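Local atomic coordinates of cytochrome P450 reductase (Amycolatopsis methanolica 239, PDB entry 5OGX), a protein that transfers electrons from NADH, through FAD and a [2Fe-2S] cluster, to the cytochrome P450 partner that O-demethylates guaiacol and other lignin-derived aromatics. Residues T4-V9 with L82-V87; L100-A105 with E189-L194. All blocks are in the same frame, centred on the assembly; numbering follows the deposited sequence.

Contact 1: residues T4-V9 with L82-V87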
loop_
_atom_site.group_PDB
_atom_site.type_symbol
_atom_site.label_atom_id
_atom_site.label_comp_id
_atom_site.label_asym_id
_atom_site.label_seq_id
_atom_site.Cartn_x
_atom_site.Cartn_y
_atom_site.Cartn_z
ATOM N N THR A 4 -9.111 -22.462 19.784
ATOM C CA THR A 4 -9.434 -21.274 18.992
ATOM C C THR A 4 -10.769 -20.655 19.413
ATOM O O THR A 4 -11.610 -21.319 20.013
ATOM C CB THR A 4 -9.499 -21.593 17.485
ATOM O OG1 THR A 4 -10.746 -22.233 17.184
ATOM C CG2 THR A 4 -8.356 -22.505 17.082
ATOM N N PHE A 5 -10.956 -19.379 19.084
ATOM C CA PHE A 5 -12.194 -18.671 19.357
ATOM C C PHE A 5 -12.892 -18.324 18.050
ATOM O O PHE A 5 -12.252 -18.068 17.026
ATOM C CB PHE A 5 -11.941 -17.389 20.154
ATOM C CG PHE A 5 -11.395 -17.627 21.531
ATOM C CD1 PHE A 5 -12.188 -18.186 22.518
ATOM C CD2 PHE A 5 -10.091 -17.282 21.840
ATOM C CE1 PHE A 5 -11.682 -18.400 23.787
ATOM C CE2 PHE A 5 -9.582 -17.489 23.103
ATOM C CZ PHE A 5 -10.379 -18.055 24.081
ATOM N N ALA A 6 -14.216 -18.314 18.098
ATOM C CA ALA A 6 -15.018 -17.914 16.952
ATOM C C ALA A 6 -15.121 -16.393 16.927
ATOM O O ALA A 6 -15.531 -15.777 17.920
ATOM C CB ALA A 6 -16.403 -18.556 17.034
ATOM N N VAL A 7 -14.734 -15.786 15.810
ATOM C CA VAL A 7 -14.833 -14.341 15.643
ATOM C C VAL A 7 -15.626 -14.049 14.377
ATOM O O VAL A 7 -15.455 -14.713 13.350
ATOM C CB VAL A 7 -13.440 -13.676 15.613
ATOM C CG1 VAL A 7 -12.698 -13.996 16.928
ATOM C CG2 VAL A 7 -12.628 -14.151 14.424
ATOM N N SER A 8 -16.513 -13.060 14.450
ATOM C CA SER A 8 -17.439 -12.831 13.357
ATOM C C SER A 8 -17.522 -11.345 13.045
ATOM O O SER A 8 -17.426 -10.499 13.936
ATOM C CB SER A 8 -18.837 -13.356 13.683
ATOM O OG SER A 8 -19.393 -12.643 14.766
ATOM N N VAL A 9 -17.723 -11.050 11.766
ATOM C CA VAL A 9 -18.023 -9.699 11.295
ATOM C C VAL A 9 -18.950 -9.820 10.095
ATOM O O VAL A 9 -18.752 -10.680 9.236
ATOM C CB VAL A 9 -16.750 -8.905 10.927
ATOM C CG1 VAL A 9 -15.994 -9.541 9.747
ATOM C CG2 VAL A 9 -17.117 -7.463 10.583
ATOM N N LEU A 82 -9.990 -13.059 23.494
ATOM C CA LEU A 82 -9.933 -13.824 24.736
ATOM C C LEU A 82 -11.198 -14.639 24.952
ATOM O O LEU A 82 -11.317 -15.342 25.969
ATOM C CB LEU A 82 -9.695 -12.885 25.921
ATOM C CG LEU A 82 -8.493 -11.952 25.788
ATOM C CD1 LEU A 82 -8.575 -10.812 26.795
ATOM C CD2 LEU A 82 -7.198 -12.732 25.954
ATOM N N ALA A 83 -12.141 -14.555 24.020
ATOM C CA ALA A 83 -13.390 -15.306 24.025
ATOM C C ALA A 83 -13.971 -15.195 22.623
ATOM O O ALA A 83 -13.455 -14.456 21.781
ATOM C CB ALA A 83 -14.368 -14.773 25.075
ATOM N N ASP A 84 -15.044 -15.940 22.369
ATOM C CA ASP A 84 -15.763 -15.739 21.116
ATOM C C ASP A 84 -16.207 -14.288 21.036
ATOM O O ASP A 84 -16.740 -13.736 22.007
ATOM C CB ASP A 84 -16.964 -16.674 21.023
ATOM C CG ASP A 84 -16.569 -18.126 21.050
ATOM O OD1 ASP A 84 -15.363 -18.415 20.915
ATOM O OD2 ASP A 84 -17.470 -18.974 21.204
ATOM N N THR A 85 -15.952 -13.656 19.892
ATOM C CA THR A 85 -16.041 -12.205 19.794
ATOM C C THR A 85 -16.726 -11.814 18.498
ATOM O O THR A 85 -16.366 -12.301 17.424
ATOM C CB THR A 85 -14.645 -11.577 19.886
ATOM O OG1 THR A 85 -14.129 -11.771 21.211
ATOM C CG2 THR A 85 -14.671 -10.085 19.566
ATOM N N GLU A 86 -17.718 -10.939 18.612
ATOM C CA GLU A 86 -18.455 -10.400 17.479
ATOM C C GLU A 86 -18.076 -8.937 17.313
ATOM O O GLU A 86 -18.097 -8.181 18.287
ATOM C CB GLU A 86 -19.967 -10.530 17.711
ATOM C CG GLU A 86 -20.799 -9.907 16.607
ATOM C CD GLU A 86 -22.295 -9.947 16.884
ATOM O OE1 GLU A 86 -23.063 -9.533 15.985
ATOM O OE2 GLU A 86 -22.703 -10.385 17.981
ATOM N N VAL A 87 -17.735 -8.527 16.086
ATOM C CA VAL A 87 -17.253 -7.170 15.878
ATOM C C VAL A 87 -18.028 -6.486 14.761
ATOM O O VAL A 87 -18.684 -7.123 13.938
ATOM C CB VAL A 87 -15.741 -7.132 15.566
ATOM C CG1 VAL A 87 -14.953 -7.802 16.691
ATOM C CG2 VAL A 87 -15.454 -7.781 14.227
#
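Strands F5-V9 and T85-V87 run side by side in the same direction, their axes 4.8 Å apart at closest approach and 13° from parallel, with V7 beside T85 and S8 beside E86. This is the parallel pair in the mixed sheet of the [2Fe-2S] ferredoxin-like domain, a beta-grasp fold in which the first and last strands of the domain lie next to each other. The ladder has the stagger of parallel sheet: T85 N donates to A6 O (2.9 Å), S8 N to T85 O, and V87 N to S8 O (2.9 Å). One step before it, a side chain takes the place of a backbone acceptor: A6 N donates to D84 OD1 at 3.0 Å, meeting the oxygen from above the carboxylate plane, 60° out of it. D84 CG stands beside its own backbone N (chi1 -61°), which carries the carboxylate across to the first strand. The same OD1 lies in plane at the edge of the F5 ring, while one ring face lies over the backbone of L82 and A83, with A83 N 3.7 Å above its centre. With an alanine at F5 the backbone of L82 and A83 would probably lose the ring lying over it, and a gap would open beside D84 OD1. T85 OG1 bonds back to A83 O (2.8 Å) and is also hydrogen-bonded to E53 N. V7, V9 and V87 face helix 22-28, touching L22 or F26, whereas S8 and E86 lie on the other face. Between the two valines that end the pair, V9 CB rests 3.7 Å from V87 CG2.

Contact 2: residues L100-A105 with E189-L194; sequences LRDLTA and EATGPL
Backbone bonds join R101 and G192 as an antiparallel hydrogen-bonded pair: R101 N donates to G192 O at 2.9 Å, from above the carbonyl plane, and G192 N returns a bond to R101 O at 3.1 Å, within it. L103 N adds a bond to A190 O (2.9 Å, N-H...O angle 164°). The strand directions differ by 128°, and the chains stand apart locally beyond L103, where water 2 donates to L103 O and accepts from A190 N; A105 and V188 then bond again.

Apolar contacts gather round L100 and L103. L100 CG is anti to the backbone N (chi1 174°), which sends CD1 across the second strand to lie 3.6 Å from G192 N and 3.8 Å from L194 CG. L103 lays CB and CG over A190 O and brings CD1 to A190 CB; its other methyl, CD2, sits over one face of the R101 guanidinium, offset toward the rim. The peptide bond between G192 and P193 is cis.

D102 and T191 point the same way side by side, D102 OD1 lying 3.3 Å from the T191 methyl CG2. Of the charged groups, D102 OD1 forms a salt bridge with R28 NH2, and R101 NH2 bonds P127 O. The side chain of L194 is about 7 Å from the bound FAD and about 8 Å from the iron-sulfur cluster.

Such a pairing of first and last strands belongs to the antiparallel FAD-binding barrel of the ferredoxin reductase family, here with helix 22-28 of the cluster domain packed against L100, T191 and L194.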
loop_
_atom_site.group_PDB
_atom_site.type_symbol
_atom_site.label_atom_id
_atom_site.label_comp_id
_atom_site.label_asym_id
_atom_site.label_seq_id
_atom_site.Cartn_x
_atom_site.Cartn_y
_atom_site.Cartn_z
ATOM N N LEU A 100 -5.310 -13.849 2.552
ATOM C CA LEU A 100 -3.956 -13.644 3.048
ATOM C C LEU A 100 -3.283 -14.997 3.220
ATOM O O LEU A 100 -3.853 -15.895 3.842
ATOM C CB LEU A 100 -4.002 -12.905 4.385
ATOM C CG LEU A 100 -2.700 -12.695 5.156
ATOM C CD1 LEU A 100 -1.761 -11.820 4.332
ATOM C CD2 LEU A 100 -3.001 -12.033 6.501
ATOM N N ARG A 101 -2.077 -15.162 2.679
ATOM C CA ARG A 101 -1.461 -16.480 2.812
ATOM C C ARG A 101 0.053 -16.379 2.915
ATOM O O ARG A 101 0.660 -15.351 2.606
ATOM C CB ARG A 101 -1.866 -17.404 1.657
ATOM C CG ARG A 101 -1.354 -17.019 0.281
ATOM C CD ARG A 101 -1.842 -18.053 -0.759
ATOM N NE ARG A 101 -1.276 -17.807 -2.085
ATOM C CZ ARG A 101 -0.041 -18.140 -2.446
ATOM N NH1 ARG A 101 0.765 -18.748 -1.581
ATOM N NH2 ARG A 101 0.395 -17.868 -3.673
ATOM N N ASP A 102 0.654 -17.472 3.391
ATOM C CA ASP A 102 2.107 -17.555 3.497
ATOM C C ASP A 102 2.708 -17.901 2.144
ATOM O O ASP A 102 2.238 -18.820 1.464
ATOM C CB ASP A 102 2.503 -18.600 4.532
ATOM C CG ASP A 102 1.839 -18.362 5.867
ATOM O OD1 ASP A 102 2.171 -17.348 6.511
ATOM O OD2 ASP A 102 0.978 -19.177 6.258
ATOM N N LEU A 103 3.744 -17.170 1.754
ATOM C CA LEU A 103 4.325 -17.311 0.427
ATOM C C LEU A 103 5.595 -18.142 0.489
ATOM O O LEU A 103 6.350 -18.079 1.463
ATOM C CB LEU A 103 4.654 -15.948 -0.185
ATOM C CG LEU A 103 3.524 -14.921 -0.132
ATOM C CD1 LEU A 103 3.965 -13.608 -0.776
ATOM C CD2 LEU A 103 2.277 -15.486 -0.811
ATOM N N THR A 104 5.817 -18.928 -0.564
ATOM C CA THR A 104 7.088 -19.624 -0.775
ATOM C C THR A 104 7.841 -18.796 -1.811
ATOM O O THR A 104 7.711 -19.010 -3.017
ATOM C CB THR A 104 6.865 -21.064 -1.230
ATOM O OG1 THR A 104 6.097 -21.770 -0.244
ATOM C CG2 THR A 104 8.192 -21.772 -1.417
ATOM N N ALA A 105 8.605 -17.811 -1.334
ATOM C CA ALA A 105 9.168 -16.762 -2.178
ATOM C C ALA A 105 10.679 -16.903 -2.267
ATOM O O ALA A 105 11.344 -17.090 -1.243
ATOM C CB ALA A 105 8.818 -15.377 -1.632
ATOM N N GLU A 189 10.837 -14.973 3.923
ATOM C CA GLU A 189 9.577 -15.163 4.627
ATOM C C GLU A 189 8.654 -13.996 4.302
ATOM O O GLU A 189 9.024 -12.828 4.493
ATOM C CB GLU A 189 9.822 -15.260 6.131
ATOM C CG GLU A 189 8.573 -15.537 6.953
ATOM C CD GLU A 189 8.880 -15.699 8.428
ATOM O OE1 GLU A 189 10.070 -15.658 8.798
ATOM O OE2 GLU A 189 7.926 -15.862 9.213
ATOM N N ALA A 190 7.459 -14.301 3.805
ATOM C CA ALA A 190 6.583 -13.256 3.296
ATOM C C ALA A 190 5.140 -13.737 3.352
ATOM O O ALA A 190 4.863 -14.926 3.176
ATOM C CB ALA A 190 6.956 -12.871 1.861
ATOM N N THR A 191 4.224 -12.797 3.596
ATOM C CA THR A 191 2.795 -13.078 3.548
ATOM C C THR A 191 2.114 -11.978 2.746
ATOM O O THR A 191 2.564 -10.833 2.715
ATOM C CB THR A 191 2.169 -13.150 4.932
ATOM O OG1 THR A 191 2.378 -11.896 5.593
ATOM C CG2 THR A 191 2.831 -14.252 5.761
ATOM N N GLY A 192 1.020 -12.327 2.091
ATOM C CA GLY A 192 0.264 -11.344 1.360
ATOM C C GLY A 192 -0.922 -11.991 0.679
ATOM O O GLY A 192 -1.126 -13.203 0.759
ATOM N N PRO A 193 -1.734 -11.182 -0.015
ATOM C CA PRO A 193 -1.613 -9.724 -0.079
ATOM C C PRO A 193 -2.295 -9.050 1.098
ATOM O O PRO A 193 -3.154 -9.652 1.759
ATOM C CB PRO A 193 -2.348 -9.382 -1.374
ATOM C CG PRO A 193 -3.505 -10.374 -1.357
ATOM C CD PRO A 193 -2.942 -11.659 -0.709
ATOM N N LEU A 194 -1.935 -7.789 1.335
ATOM C CA LEU A 194 -2.579 -6.942 2.325
ATOM C C LEU A 194 -2.897 -5.602 1.679
ATOM O O LEU A 194 -2.337 -5.257 0.638
ATOM C CB LEU A 194 -1.678 -6.723 3.548
ATOM C CG LEU A 194 -1.381 -8.004 4.336
ATOM C CD1 LEU A 194 0.020 -7.942 4.922
ATOM C CD2 LEU A 194 -2.410 -8.186 5.439
HETATM O O HOH W 1 5.046 -16.792 6.110
HETATM O O HOH W 2 6.697 -17.332 4.133
#

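From the N terminus, strand 5-9 opens the cluster domain, and contact 1 closes a loop of 72 residues between V9 and L82, bringing strand 85-88 beside it. After a connecting segment the chain enters strand 101-114, which opens contact 2; that loop, the 83 residues between A105 and E189, closes at strand 187-194, after most of the FAD-binding barrel has been built. The two loops are in series, neither nested nor crossed, and their nearest atoms stay about 13 Å apart. Helix 22-28, enclosed by the first loop, touches both: L22 and F26 pack on contact 1, while L27 and R28 meet contact 2, tying the iron-sulfur domain to the flavin domain.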